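Local coordinates for CrtC domain-containing protein (Fusarium vanettenii 77-13-4, PDB 7A0Q) that probably hydrates the bean phytoalexin kievitone, as a secreted lyase with two lipocalin-like domains, and so may blunt a plant antifungal defence, at residues Lys29-Lys34 with Thr251-Asn256; Leu93-Asn98 with Glu319-Phe324; Ile125-Glu130 with Ser134-Tyr139; Ala163-Phe168 with Leu172-Gly177. One frame throughout, in Å; residues are numbered along the deposited sequence. Where two conformers were deposited one is given.

Interaction 1 of 4, residues Lys29-Lys34 with Thr251-Asn256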
loop_
_atom_site.group_PDB
_atom_site.type_symbol
_atom_site.label_atom_id
_atom_site.label_comp_id
_atom_site.label_asym_id
_atom_site.label_seq_id
_atom_site.Cartn_x
_atom_site.Cartn_y
_atom_site.Cartn_z
ATOM N N LYS A 29 -5.317 -0.541 -15.028
ATOM C CA LYS A 29 -4.845 -1.567 -15.949
ATOM C C LYS A 29 -3.496 -2.082 -15.468
ATOM O O LYS A 29 -2.747 -1.337 -14.823
ATOM C CB LYS A 29 -4.737 -1.023 -17.382
ATOM C CG LYS A 29 -3.797 0.151 -17.537
ATOM C CD LYS A 29 -3.869 0.746 -18.949
ATOM C CE LYS A 29 -5.232 1.383 -19.214
ATOM N NZ LYS A 29 -5.297 2.148 -20.499
ATOM N N PRO A 30 -3.153 -3.330 -15.758
ATOM C CA PRO A 30 -1.876 -3.875 -15.295
ATOM C C PRO A 30 -0.729 -3.517 -16.227
ATOM O O PRO A 30 -0.913 -3.191 -17.403
ATOM C CB PRO A 30 -2.118 -5.383 -15.299
ATOM C CG PRO A 30 -3.079 -5.574 -16.453
ATOM C CD PRO A 30 -3.957 -4.342 -16.472
ATOM N N GLU A 31 0.476 -3.595 -15.674
ATOM C CA GLU A 31 1.656 -3.636 -16.517
ATOM C C GLU A 31 1.908 -5.068 -16.970
ATOM O O GLU A 31 1.308 -6.026 -16.469
ATOM C CB GLU A 31 2.871 -3.056 -15.781
ATOM C CG GLU A 31 2.740 -1.558 -15.636
ATOM C CD GLU A 31 3.846 -0.925 -14.803
ATOM O OE1 GLU A 31 4.499 -1.640 -14.009
ATOM O OE2 GLU A 31 4.049 0.298 -14.958
ATOM N N ASN A 32 2.787 -5.210 -17.963
ATOM C CA ASN A 32 3.176 -6.521 -18.459
ATOM C C ASN A 32 4.693 -6.528 -18.658
ATOM O O ASN A 32 5.208 -6.744 -19.752
ATOM C CB ASN A 32 2.431 -6.877 -19.749
ATOM C CG ASN A 32 2.717 -8.299 -20.217
ATOM O OD1 ASN A 32 2.861 -9.220 -19.408
ATOM N ND2 ASN A 32 2.793 -8.482 -21.530
ATOM N N SER A 33 5.427 -6.297 -17.576
ATOM C CA SER A 33 6.878 -6.201 -17.621
ATOM C C SER A 33 7.501 -7.198 -16.650
ATOM O O SER A 33 6.812 -7.906 -15.909
ATOM C CB SER A 33 7.336 -4.776 -17.299
ATOM O OG SER A 33 6.513 -4.201 -16.305
ATOM N N LYS A 34 8.830 -7.237 -16.655
ATOM C CA LYS A 34 9.574 -8.112 -15.761
ATOM C C LYS A 34 9.751 -7.429 -14.408
ATOM O O LYS A 34 9.983 -6.220 -14.341
ATOM C CB LYS A 34 10.936 -8.463 -16.363
ATOM C CG LYS A 34 10.847 -8.914 -17.828
ATOM C CD LYS A 34 9.866 -10.077 -17.967
ATOM C CE LYS A 34 10.470 -11.244 -18.735
ATOM N NZ LYS A 34 10.033 -12.554 -18.176
ATOM N N THR A 251 10.431 7.802 -3.388
ATOM C CA THR A 251 11.086 6.929 -4.352
ATOM C C THR A 251 10.157 6.823 -5.552
ATOM O O THR A 251 8.985 6.467 -5.408
ATOM C CB THR A 251 11.371 5.538 -3.782
ATOM O OG1 THR A 251 12.121 5.646 -2.560
ATOM C CG2 THR A 251 12.169 4.721 -4.801
ATOM N N ILE A 252 10.662 7.178 -6.718
ATOM C CA ILE A 252 9.860 7.167 -7.929
ATOM C C ILE A 252 10.496 6.193 -8.900
ATOM O O ILE A 252 11.655 6.365 -9.287
ATOM C CB ILE A 252 9.754 8.564 -8.556
ATOM C CG1 ILE A 252 9.193 9.557 -7.531
ATOM C CG2 ILE A 252 8.914 8.474 -9.846
ATOM C CD1 ILE A 252 9.031 10.979 -8.063
ATOM N N ARG A 253 9.742 5.164 -9.287
ATOM C CA ARG A 253 10.171 4.271 -10.347
ATOM C C ARG A 253 9.615 4.803 -11.656
ATOM O O ARG A 253 8.411 5.039 -11.766
ATOM C CB ARG A 253 9.679 2.846 -10.095
ATOM C CG ARG A 253 10.202 1.836 -11.109
ATOM C CD ARG A 253 9.079 0.875 -11.540
ATOM N NE ARG A 253 8.150 1.503 -12.480
ATOM C CZ ARG A 253 7.051 0.914 -12.958
ATOM N NH1 ARG A 253 6.711 -0.318 -12.577
ATOM N NH2 ARG A 253 6.278 1.562 -13.820
ATOM N N GLY A 254 10.492 5.020 -12.623
ATOM C CA GLY A 254 10.087 5.431 -13.949
ATOM C C GLY A 254 10.142 4.285 -14.939
ATOM O O GLY A 254 9.882 3.122 -14.602
ATOM N N ALA A 255 10.464 4.626 -16.183
ATOM C CA ALA A 255 10.680 3.636 -17.222
ATOM C C ALA A 255 12.082 3.046 -17.113
ATOM O O ALA A 255 12.996 3.654 -16.553
ATOM C CB ALA A 255 10.483 4.267 -18.605
ATOM N N ASN A 256 12.246 1.840 -17.663
ATOM C CA ASN A 256 13.566 1.233 -17.841
ATOM C C ASN A 256 14.325 1.096 -16.518
ATOM O O ASN A 256 15.551 1.217 -16.480
ATOM C CB ASN A 256 14.385 2.026 -18.865
ATOM C CG ASN A 256 13.668 2.152 -20.209
ATOM O OD1 ASN A 256 13.430 1.153 -20.886
ATOM N ND2 ASN A 256 13.317 3.376 -20.590
#
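Glu-31, in an irregular but extended loop, and Arg-253, the last residue of strand 245-253, sit with their CA atoms 13.2 Å apart, so only long side chains can bridge the two backbones. They do so from opposite directions. The Glu-31 chain runs straight out beyond CG, whereas that of Arg-253 bends at chi2 and chi3 before its guanidinium reaches the acid. The grip is a two-pronged, end-on salt bridge: Arg-253 NH1 donates to Glu-31 OE1 at 2.9 Å, and Arg-253 NH2 donates to Glu-31 OE2 at 2.8 Å with an N-H...O angle of 175°. Both oxygens use their syn lone pairs, and the carboxylate and guanidinium planes are only 13° apart, so the paired groups form an almost flat unit. Arg-253 NE adds a weak bond to Gly-254 O at 3.2 Å. Thr-155 OG1 hydrogen-bonds to Glu-31 OE1, Gly-156 O takes NH1 and Glu-230 O takes NH2, which should help fix the rotation of both groups. The bridge thus ties the N-terminal loop to the end of strand 245-253 of the C-terminal eight-stranded barrel; Lys-232 of strand 232-240 touches both side chains, and strand 171-189 adds Ser-180 against Glu-31 and Pro-179 against Arg-253.

Interaction 2 of 4, residues Leu93-Asn98 with Glu319-Phe324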
loop_
_atom_site.group_PDB
_atom_site.type_symbol
_atom_site.label_atom_id
_atom_site.label_comp_id
_atom_site.label_asym_id
_atom_site.label_seq_id
_atom_site.Cartn_x
_atom_site.Cartn_y
_atom_site.Cartn_z
ATOM N N LEU A 93 -13.953 -0.582 -0.932
ATOM C CA LEU A 93 -14.542 0.720 -1.222
ATOM C C LEU A 93 -15.193 0.645 -2.592
ATOM O O LEU A 93 -14.526 0.313 -3.576
ATOM C CB LEU A 93 -13.487 1.834 -1.192
ATOM C CG LEU A 93 -13.974 3.243 -1.558
ATOM C CD1 LEU A 93 -14.939 3.779 -0.501
ATOM C CD2 LEU A 93 -12.803 4.200 -1.778
ATOM N N ASN A 94 -16.492 0.932 -2.647
ATOM C CA ASN A 94 -17.217 1.041 -3.906
ATOM C C ASN A 94 -17.041 2.457 -4.448
ATOM O O ASN A 94 -17.474 3.425 -3.815
ATOM C CB ASN A 94 -18.696 0.714 -3.686
ATOM C CG ASN A 94 -19.514 0.750 -4.977
ATOM O OD1 ASN A 94 -19.350 1.638 -5.808
ATOM N ND2 ASN A 94 -20.418 -0.211 -5.130
ATOM N N LEU A 95 -16.418 2.585 -5.622
ATOM C CA LEU A 95 -16.095 3.911 -6.131
ATOM C C LEU A 95 -17.310 4.642 -6.689
ATOM O O LEU A 95 -17.249 5.864 -6.860
ATOM C CB LEU A 95 -15.007 3.819 -7.200
ATOM C CG LEU A 95 -13.653 3.302 -6.700
ATOM C CD1 LEU A 95 -12.589 3.455 -7.785
ATOM C CD2 LEU A 95 -13.229 4.025 -5.426
ATOM N N GLU A 96 -18.403 3.927 -6.963
ATOM C CA GLU A 96 -19.614 4.594 -7.430
ATOM C C GLU A 96 -20.413 5.183 -6.274
ATOM O O GLU A 96 -20.897 6.316 -6.361
ATOM C CB GLU A 96 -20.485 3.616 -8.218
ATOM C CG GLU A 96 -21.771 4.242 -8.758
ATOM C CD GLU A 96 -22.890 3.226 -8.940
ATOM O OE1 GLU A 96 -24.067 3.646 -9.000
ATOM O OE2 GLU A 96 -22.597 2.010 -9.015
ATOM N N THR A 97 -20.565 4.431 -5.186
ATOM C CA THR A 97 -21.478 4.790 -4.110
ATOM C C THR A 97 -20.786 5.254 -2.839
ATOM O O THR A 97 -21.470 5.747 -1.933
ATOM C CB THR A 97 -22.367 3.592 -3.758
ATOM O OG1 THR A 97 -21.554 2.573 -3.156
ATOM C CG2 THR A 97 -23.024 3.039 -5.008
ATOM N N ASN A 98 -19.464 5.097 -2.745
ATOM C CA ASN A 98 -18.648 5.332 -1.553
ATOM C C ASN A 98 -18.901 4.320 -0.442
ATOM O O ASN A 98 -18.389 4.504 0.670
ATOM C CB ASN A 98 -18.821 6.745 -0.979
ATOM C CG ASN A 98 -18.294 7.821 -1.906
ATOM O OD1 ASN A 98 -17.454 7.562 -2.771
ATOM N ND2 ASN A 98 -18.789 9.040 -1.733
ATOM N N GLU A 319 -6.557 4.288 5.527
ATOM C CA GLU A 319 -6.042 3.655 4.314
ATOM C C GLU A 319 -7.003 4.021 3.193
ATOM O O GLU A 319 -7.967 3.303 2.930
ATOM C CB GLU A 319 -5.913 2.160 4.484
ATOM C CG GLU A 319 -5.032 1.741 5.613
ATOM C CD GLU A 319 -3.587 1.638 5.202
ATOM O OE1 GLU A 319 -3.266 1.902 4.020
ATOM O OE2 GLU A 319 -2.773 1.281 6.074
ATOM N N GLY A 320 -6.728 5.141 2.534
ATOM C CA GLY A 320 -7.727 5.778 1.705
ATOM C C GLY A 320 -7.364 5.918 0.243
ATOM O O GLY A 320 -6.257 6.335 -0.109
ATOM N N PHE A 321 -8.309 5.561 -0.619
ATOM C CA PHE A 321 -8.206 5.908 -2.030
ATOM C C PHE A 321 -8.193 7.424 -2.176
ATOM O O PHE A 321 -8.961 8.127 -1.516
ATOM C CB PHE A 321 -9.395 5.311 -2.787
ATOM C CG PHE A 321 -9.358 5.529 -4.267
ATOM C CD1 PHE A 321 -8.300 5.063 -5.033
ATOM C CD2 PHE A 321 -10.409 6.181 -4.905
ATOM C CE1 PHE A 321 -8.282 5.251 -6.410
ATOM C CE2 PHE A 321 -10.401 6.377 -6.280
ATOM C CZ PHE A 321 -9.342 5.913 -7.042
ATOM N N ILE A 322 -7.302 7.926 -3.032
ATOM C CA ILE A 322 -7.142 9.360 -3.254
ATOM C C ILE A 322 -7.044 9.624 -4.751
ATOM O O ILE A 322 -6.653 8.754 -5.536
ATOM C CB ILE A 322 -5.893 9.939 -2.538
ATOM C CG1 ILE A 322 -4.615 9.303 -3.101
ATOM C CG2 ILE A 322 -5.988 9.764 -1.016
ATOM C CD1 ILE A 322 -3.315 9.952 -2.609
ATOM N N THR A 323 -7.405 10.844 -5.150
ATOM C CA THR A 323 -7.136 11.342 -6.490
ATOM C C THR A 323 -6.289 12.600 -6.373
ATOM O O THR A 323 -6.210 13.220 -5.309
ATOM C CB THR A 323 -8.426 11.656 -7.268
ATOM O OG1 THR A 323 -9.153 12.673 -6.568
ATOM C CG2 THR A 323 -9.303 10.411 -7.417
ATOM N N PHE A 324 -5.627 12.972 -7.464
ATOM C CA PHE A 324 -4.796 14.161 -7.385
ATOM C C PHE A 324 -4.633 14.787 -8.759
ATOM O O PHE A 324 -4.809 14.142 -9.797
ATOM C CB PHE A 324 -3.417 13.871 -6.754
ATOM C CG PHE A 324 -2.552 12.922 -7.546
ATOM C CD1 PHE A 324 -2.595 11.554 -7.304
ATOM C CD2 PHE A 324 -1.676 13.398 -8.509
ATOM C CE1 PHE A 324 -1.794 10.683 -8.025
ATOM C CE2 PHE A 324 -0.877 12.534 -9.235
ATOM C CZ PHE A 324 -0.940 11.167 -8.994
#
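Phe-321 carries its ring trans to the backbone N (chi1 -176°), swinging it out from strand 317-328 toward Leu-93 and Leu-95, while Leu-95, with CG beside its own backbone N (chi1 -64°), holds both methyls out to meet it. This is hydrophobic packing between two lipocalin-like units: strand 317-328 belongs to the closed eight-stranded antiparallel barrel, and strand 86-94 lies in the CrtC N-terminal lipocalin region. The two backbones stay well apart, Leu-93 CA lying 8.2 Å from Phe-321 CA, and the side chains alone cover the distance, each leucine crossing the phenylalanine at about a right angle. Leu-95 CD2 comes to 3.6 Å from Phe-321 CD2, and its partner methyl CD1 is 3.9 Å from Phe-321 CE2, so both methyls lie along the CD2-CE2-CZ side of the ring, approaching obliquely. Leu-93 works nearer the root, with CD2 at 3.7 Å from Phe-321 CB. Tyr-302 and Phe-26 each meet the Phe-321 ring edge-to-face, and Tyr-302 OH also hydrogen-bonds to Leu-95 O. Leu-95 is presented by the tight turn that ends strand 86-94. Asn-94 OD1 accepts Glu-96 N at 2.7 Å in the carbonyl plane, which makes an Asx turn, and Thr-97 N at 3.1 Å from above that plane, which widens it to an Asx motif.

Interaction 3 of 4, residues Ile125-Glu130 with Ser134-Tyr139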
loop_
_atom_site.group_PDB
_atom_site.type_symbol
_atom_site.label_atom_id
_atom_site.label_comp_id
_atom_site.label_asym_id
_atom_site.label_seq_id
_atom_site.Cartn_x
_atom_site.Cartn_y
_atom_site.Cartn_z
ATOM N N ILE A 125 -2.829 -13.697 3.326
ATOM C CA ILE A 125 -2.065 -13.492 2.098
ATOM C C ILE A 125 -1.158 -14.699 1.927
ATOM O O ILE A 125 -0.523 -15.147 2.887
ATOM C CB ILE A 125 -1.256 -12.178 2.138
ATOM C CG1 ILE A 125 -2.207 -10.969 2.178
ATOM C CG2 ILE A 125 -0.307 -12.085 0.940
ATOM C CD1 ILE A 125 -1.514 -9.636 2.456
ATOM N N LYS A 126 -1.138 -15.275 0.730
ATOM C CA LYS A 126 -0.282 -16.433 0.543
ATOM C C LYS A 126 0.271 -16.450 -0.870
ATOM O O LYS A 126 -0.335 -15.921 -1.807
ATOM C CB LYS A 126 -1.035 -17.743 0.823
ATOM C CG LYS A 126 -2.189 -18.010 -0.121
ATOM C CD LYS A 126 -2.958 -19.295 0.260
ATOM C CE LYS A 126 -2.072 -20.534 0.163
ATOM N NZ LYS A 126 -2.870 -21.805 0.261
ATOM N N SER A 127 1.414 -17.098 -1.021
ATOM C CA SER A 127 1.961 -17.301 -2.347
ATOM C C SER A 127 1.407 -18.594 -2.932
ATOM O O SER A 127 1.260 -19.600 -2.229
ATOM C CB SER A 127 3.482 -17.352 -2.311
ATOM O OG SER A 127 3.975 -17.915 -3.512
ATOM N N GLU A 128 1.094 -18.548 -4.226
ATOM C CA GLU A 128 0.681 -19.711 -5.004
ATOM C C GLU A 128 1.697 -20.004 -6.099
ATOM O O GLU A 128 1.350 -20.532 -7.156
ATOM C CB GLU A 128 -0.705 -19.504 -5.615
ATOM C CG GLU A 128 -1.806 -19.084 -4.646
ATOM C CD GLU A 128 -2.351 -20.238 -3.826
ATOM O OE1 GLU A 128 -1.697 -21.306 -3.794
ATOM O OE2 GLU A 128 -3.439 -20.078 -3.212
ATOM N N SER A 129 2.956 -19.632 -5.875
ATOM C CA SER A 129 3.995 -19.782 -6.881
ATOM C C SER A 129 5.322 -20.030 -6.182
ATOM O O SER A 129 5.572 -19.499 -5.099
ATOM C CB SER A 129 4.101 -18.538 -7.768
ATOM O OG SER A 129 4.239 -17.363 -6.966
ATOM N N GLU A 130 6.178 -20.838 -6.817
ATOM C CA GLU A 130 7.476 -21.139 -6.219
ATOM C C GLU A 130 8.354 -19.893 -6.126
ATOM O O GLU A 130 9.161 -19.776 -5.197
ATOM C CB GLU A 130 8.181 -22.248 -7.009
ATOM C CG GLU A 130 7.492 -23.612 -6.873
ATOM C CD GLU A 130 8.376 -24.788 -7.277
ATOM O OE1 GLU A 130 8.063 -25.924 -6.865
ATOM O OE2 GLU A 130 9.368 -24.582 -8.008
ATOM N N SER A 134 4.904 -14.808 -9.298
ATOM C CA SER A 134 4.035 -15.100 -10.435
ATOM C C SER A 134 2.592 -15.336 -10.024
ATOM O O SER A 134 1.685 -15.139 -10.845
ATOM C CB SER A 134 4.557 -16.318 -11.198
ATOM O OG SER A 134 5.802 -16.033 -11.799
ATOM N N LYS A 135 2.350 -15.735 -8.778
ATOM C CA LYS A 135 0.981 -15.830 -8.285
ATOM C C LYS A 135 0.987 -15.651 -6.778
ATOM O O LYS A 135 1.571 -16.462 -6.057
ATOM C CB LYS A 135 0.326 -17.158 -8.669
ATOM C CG LYS A 135 -1.189 -17.131 -8.496
ATOM C CD LYS A 135 -1.833 -18.405 -9.035
ATOM C CE LYS A 135 -3.345 -18.362 -8.854
ATOM N NZ LYS A 135 -3.969 -19.670 -9.247
ATOM N N LEU A 136 0.331 -14.591 -6.330
ATOM C CA LEU A 136 0.094 -14.279 -4.930
ATOM C C LEU A 136 -1.408 -14.142 -4.741
ATOM O O LEU A 136 -2.136 -13.855 -5.696
ATOM C CB LEU A 136 0.800 -12.975 -4.523
ATOM C CG LEU A 136 2.321 -13.002 -4.621
ATOM C CD1 LEU A 136 2.870 -11.563 -4.583
ATOM C CD2 LEU A 136 2.901 -13.829 -3.492
ATOM N N ARG A 137 -1.875 -14.332 -3.508
ATOM C CA ARG A 137 -3.306 -14.323 -3.223
ATOM C C ARG A 137 -3.582 -13.537 -1.952
ATOM O O ARG A 137 -2.977 -13.814 -0.912
ATOM C CB ARG A 137 -3.853 -15.749 -3.082
ATOM C CG ARG A 137 -5.374 -15.814 -2.852
ATOM C CD ARG A 137 -5.861 -17.251 -2.545
ATOM N NE ARG A 137 -5.459 -18.195 -3.584
ATOM C CZ ARG A 137 -6.146 -18.420 -4.705
ATOM N NH1 ARG A 137 -7.278 -17.771 -4.937
ATOM N NH2 ARG A 137 -5.695 -19.290 -5.597
ATOM N N SER A 138 -4.490 -12.561 -2.043
ATOM C CA SER A 138 -5.057 -11.866 -0.886
ATOM C C SER A 138 -6.515 -12.281 -0.760
ATOM O O SER A 138 -7.289 -12.102 -1.702
ATOM C CB SER A 138 -4.956 -10.342 -1.025
ATOM O OG SER A 138 -3.606 -9.915 -1.013
ATOM N N TYR A 139 -6.899 -12.818 0.396
ATOM C CA TYR A 139 -8.249 -13.353 0.526
ATOM C C TYR A 139 -8.837 -13.029 1.892
ATOM O O TYR A 139 -8.123 -12.878 2.890
ATOM C CB TYR A 139 -8.275 -14.869 0.276
ATOM C CG TYR A 139 -7.513 -15.660 1.308
ATOM C CD1 TYR A 139 -6.129 -15.792 1.220
ATOM C CD2 TYR A 139 -8.166 -16.252 2.384
ATOM C CE1 TYR A 139 -5.415 -16.501 2.169
ATOM C CE2 TYR A 139 -7.458 -16.974 3.343
ATOM C CZ TYR A 139 -6.086 -17.097 3.221
ATOM O OH TYR A 139 -5.362 -17.796 4.162
#
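Ile-125 faces Ser-138 as a non-hydrogen-bonded pair within an antiparallel beta hairpin, strands 123-127 and 136-142, in the CrtC N-terminal lipocalin region. Its CG1 packs 3.6 Å from Ser-138 OG, a hydroxyl hydrogen-bonded with Tyr-151 OH and Ser-61 OG. Next, Lys-126 and Arg-137 make the hydrogen-bonded pair: Lys-126 N donates to Arg-137 O at 2.9 Å and Arg-137 N to Lys-126 O at 2.8 Å. Their side chains run alongside each other on the same face. Ser-127 turns to the opposite face, where its CB meets Leu-136 CD2 at 3.8 Å. Beyond the strand, Glu-128 N still donates to Lys-135 O at 2.8 Å, while the Glu-128 chain, bent at chi2 (-78°), offers OE2 to the guanidinium edge. Arg-137 NE bonds to Glu-128 OE2 at 2.8 Å in the guanidinium plane; OE2 receives it on its anti lone pair, although the carboxylate stands 82° from that plane. Asp-148 takes Arg-137 NH1, so the arginine sits between two acids. Last, Ser-129 brings its CB close to Lys-135, and an ST turn starts the bend: Ser-129 N donates to Ser-127 OG at 3.1 Å, and that hydroxyl also hydrogen-bonds with Asn-132 OD1.

Interaction 4 of 4, residues Ala163-Phe168 with Leu172-Gly177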
loop_
_atom_site.group_PDB
_atom_site.type_symbol
_atom_site.label_atom_id
_atom_site.label_comp_id
_atom_site.label_asym_id
_atom_site.label_seq_id
_atom_site.Cartn_x
_atom_site.Cartn_y
_atom_site.Cartn_z
ATOM N N ALA A 163 17.674 1.344 -3.482
ATOM C CA ALA A 163 18.157 -0.032 -3.495
ATOM C C ALA A 163 17.338 -0.947 -2.596
ATOM O O ALA A 163 17.706 -2.115 -2.421
ATOM C CB ALA A 163 19.633 -0.089 -3.086
ATOM N N GLY A 164 16.250 -0.451 -2.014
ATOM C CA GLY A 164 15.304 -1.289 -1.302
ATOM C C GLY A 164 15.310 -1.130 0.199
ATOM O O GLY A 164 14.537 -1.821 0.871
ATOM N N THR A 165 16.153 -0.244 0.750
ATOM C CA THR A 165 16.259 -0.087 2.198
ATOM C C THR A 165 16.443 1.384 2.557
ATOM O O THR A 165 16.996 2.165 1.782
ATOM C CB THR A 165 17.422 -0.935 2.759
ATOM O OG1 THR A 165 17.463 -0.840 4.191
ATOM C CG2 THR A 165 18.769 -0.495 2.162
ATOM N N PHE A 166 15.954 1.759 3.740
ATOM C CA PHE A 166 16.165 3.121 4.236
ATOM C C PHE A 166 15.964 3.130 5.752
ATOM O O PHE A 166 15.496 2.154 6.347
ATOM C CB PHE A 166 15.251 4.138 3.518
ATOM C CG PHE A 166 13.767 3.934 3.741
ATOM C CD1 PHE A 166 13.033 3.092 2.906
ATOM C CD2 PHE A 166 13.089 4.626 4.748
ATOM C CE1 PHE A 166 11.664 2.922 3.089
ATOM C CE2 PHE A 166 11.727 4.461 4.934
ATOM C CZ PHE A 166 11.002 3.601 4.097
ATOM N N GLN A 167 16.357 4.243 6.379
ATOM C CA GLN A 167 16.248 4.376 7.830
ATOM C C GLN A 167 14.800 4.644 8.242
ATOM O O GLN A 167 14.149 5.545 7.705
ATOM C CB GLN A 167 17.161 5.502 8.324
ATOM C CG GLN A 167 17.288 5.557 9.844
ATOM C CD GLN A 167 18.374 4.641 10.359
ATOM O OE1 GLN A 167 18.939 3.850 9.602
ATOM N NE2 GLN A 167 18.696 4.755 11.651
ATOM N N PHE A 168 14.295 3.861 9.203
ATOM C CA PHE A 168 12.869 3.865 9.559
ATOM C C PHE A 168 12.766 3.636 11.058
ATOM O O PHE A 168 12.892 2.501 11.528
ATOM C CB PHE A 168 12.125 2.782 8.785
ATOM C CG PHE A 168 10.625 2.783 8.978
ATOM C CD1 PHE A 168 9.842 3.775 8.431
ATOM C CD2 PHE A 168 10.001 1.748 9.668
ATOM C CE1 PHE A 168 8.468 3.773 8.577
ATOM C CE2 PHE A 168 8.614 1.727 9.814
ATOM C CZ PHE A 168 7.850 2.745 9.268
ATOM N N LEU A 172 16.644 0.114 10.553
ATOM C CA LEU A 172 16.447 -0.031 9.118
ATOM C C LEU A 172 15.092 -0.648 8.792
ATOM O O LEU A 172 14.541 -1.438 9.564
ATOM C CB LEU A 172 17.561 -0.896 8.524
ATOM C CG LEU A 172 18.956 -0.332 8.787
ATOM C CD1 LEU A 172 20.014 -1.404 8.552
ATOM C CD2 LEU A 172 19.183 0.882 7.907
ATOM N N THR A 173 14.546 -0.256 7.644
ATOM C CA THR A 173 13.474 -1.012 7.021
ATOM C C THR A 173 13.907 -1.433 5.626
ATOM O O THR A 173 14.790 -0.834 5.007
ATOM C CB THR A 173 12.155 -0.223 6.948
ATOM O OG1 THR A 173 11.072 -1.135 6.676
ATOM C CG2 THR A 173 12.195 0.836 5.850
ATOM N N TRP A 174 13.281 -2.509 5.157
ATOM C CA TRP A 174 13.446 -3.000 3.796
ATOM C C TRP A 174 12.062 -3.031 3.184
ATOM O O TRP A 174 11.136 -3.548 3.806
ATOM C CB TRP A 174 14.069 -4.405 3.772
ATOM C CG TRP A 174 15.489 -4.415 4.233
ATOM C CD1 TRP A 174 16.602 -4.340 3.454
ATOM C CD2 TRP A 174 15.945 -4.487 5.586
ATOM N NE1 TRP A 174 17.736 -4.354 4.241
ATOM C CE2 TRP A 174 17.356 -4.447 5.555
ATOM C CE3 TRP A 174 15.296 -4.574 6.825
ATOM C CZ2 TRP A 174 18.133 -4.498 6.715
ATOM C CZ3 TRP A 174 16.072 -4.621 7.982
ATOM C CH2 TRP A 174 17.475 -4.585 7.913
ATOM N N GLU A 175 11.909 -2.439 1.998
ATOM C CA GLU A 175 10.575 -2.312 1.422
ATOM C C GLU A 175 10.643 -2.297 -0.099
ATOM O O GLU A 175 11.443 -1.559 -0.680
ATOM C CB GLU A 175 9.885 -1.028 1.922
ATOM C CG GLU A 175 8.448 -0.846 1.379
ATOM C CD GLU A 175 7.948 0.597 1.449
ATOM O OE1 GLU A 175 8.756 1.519 1.719
ATOM O OE2 GLU A 175 6.745 0.822 1.205
ATOM N N PHE A 176 9.783 -3.093 -0.748
ATOM C CA PHE A 176 9.587 -2.971 -2.187
ATOM C C PHE A 176 8.099 -2.991 -2.513
ATOM O O PHE A 176 7.287 -3.589 -1.803
ATOM C CB PHE A 176 10.343 -4.055 -2.994
ATOM C CG PHE A 176 9.912 -5.479 -2.714
ATOM C CD1 PHE A 176 10.578 -6.248 -1.757
ATOM C CD2 PHE A 176 8.902 -6.070 -3.454
ATOM C CE1 PHE A 176 10.221 -7.558 -1.519
ATOM C CE2 PHE A 176 8.537 -7.390 -3.210
ATOM C CZ PHE A 176 9.194 -8.126 -2.241
ATOM N N GLY A 177 7.759 -2.290 -3.586
ATOM C CA GLY A 177 6.398 -2.254 -4.097
ATOM C C GLY A 177 6.364 -2.856 -5.488
ATOM O O GLY A 177 7.280 -2.645 -6.285
HETATM O O HOH W 1 12.664 -0.464 10.941
#
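Phe-166 lies flat against Thr-173 across an antiparallel beta hairpin formed by strands 158-168 and 171-189. The methyl CG2 of Thr-173 sits over the centre of the ring, 3.5 Å from its centroid, a clear CH-pi contact. Behind it the two residues form a hydrogen-bonded backbone pair: Thr-173 N reaches Phe-166 O at 2.9 Å with an N-H...O angle of 179°. The return bond is shared, because Thr-173 O accepts Phe-166 N at 3.1 Å and the hydroxyl Thr-165 OG1 at 2.8 Å from opposite faces of its carbonyl plane. Thr-165 can do this because its OG1 is trans to the backbone N (chi1 -176°), which also sets that oxygen over the rim of one face of the Trp-174 indole. Further up the ladder Glu-175 N bonds to Gly-164 O at 2.9 Å. At the other end Phe-168 CB packs on Thr-173 CG2 at 3.5 Å.

In the next shell, Thr-173 OG1 is held by Gln-208 and Trp-209 O of strand 202-210, which probably helps hold the methyl toward Phe-166. Trp-236 packs against both Phe-166 and Phe-168, while Phe-249 and Phe-238 add edge-to-face rings, so the hairpin joins the C-terminal barrel through an aromatic cluster. A bound imidazole, probably carried over from the crystallisation conditions, lies about 4 Å from the Glu-175 side chain. Glu-175 OE1, hydrogen-bonded to Trp-236 NE1, meets the edge of the Phe-166 ring at 3.5 Å from CE1.

From the N terminus, segment 29-34 comes first, and interaction 1 closes its long loop only when the chain reaches 251-256 at the end of a strand of the C-terminal barrel. Segment 93-98 opens interaction 2 within that loop, but its partner 319-324 lies beyond 256, so the two long-range contacts cross. Interactions 3 and 4 are short hairpin closures, one after the other, enclosed by both loops and belonging to the N-terminal lipocalin region. Interactions 1 and 2, their centres about 23 Å apart, tie earlier parts of the chain to the barrel; interactions 2 and 4 lie on opposite sides of the chain's centre.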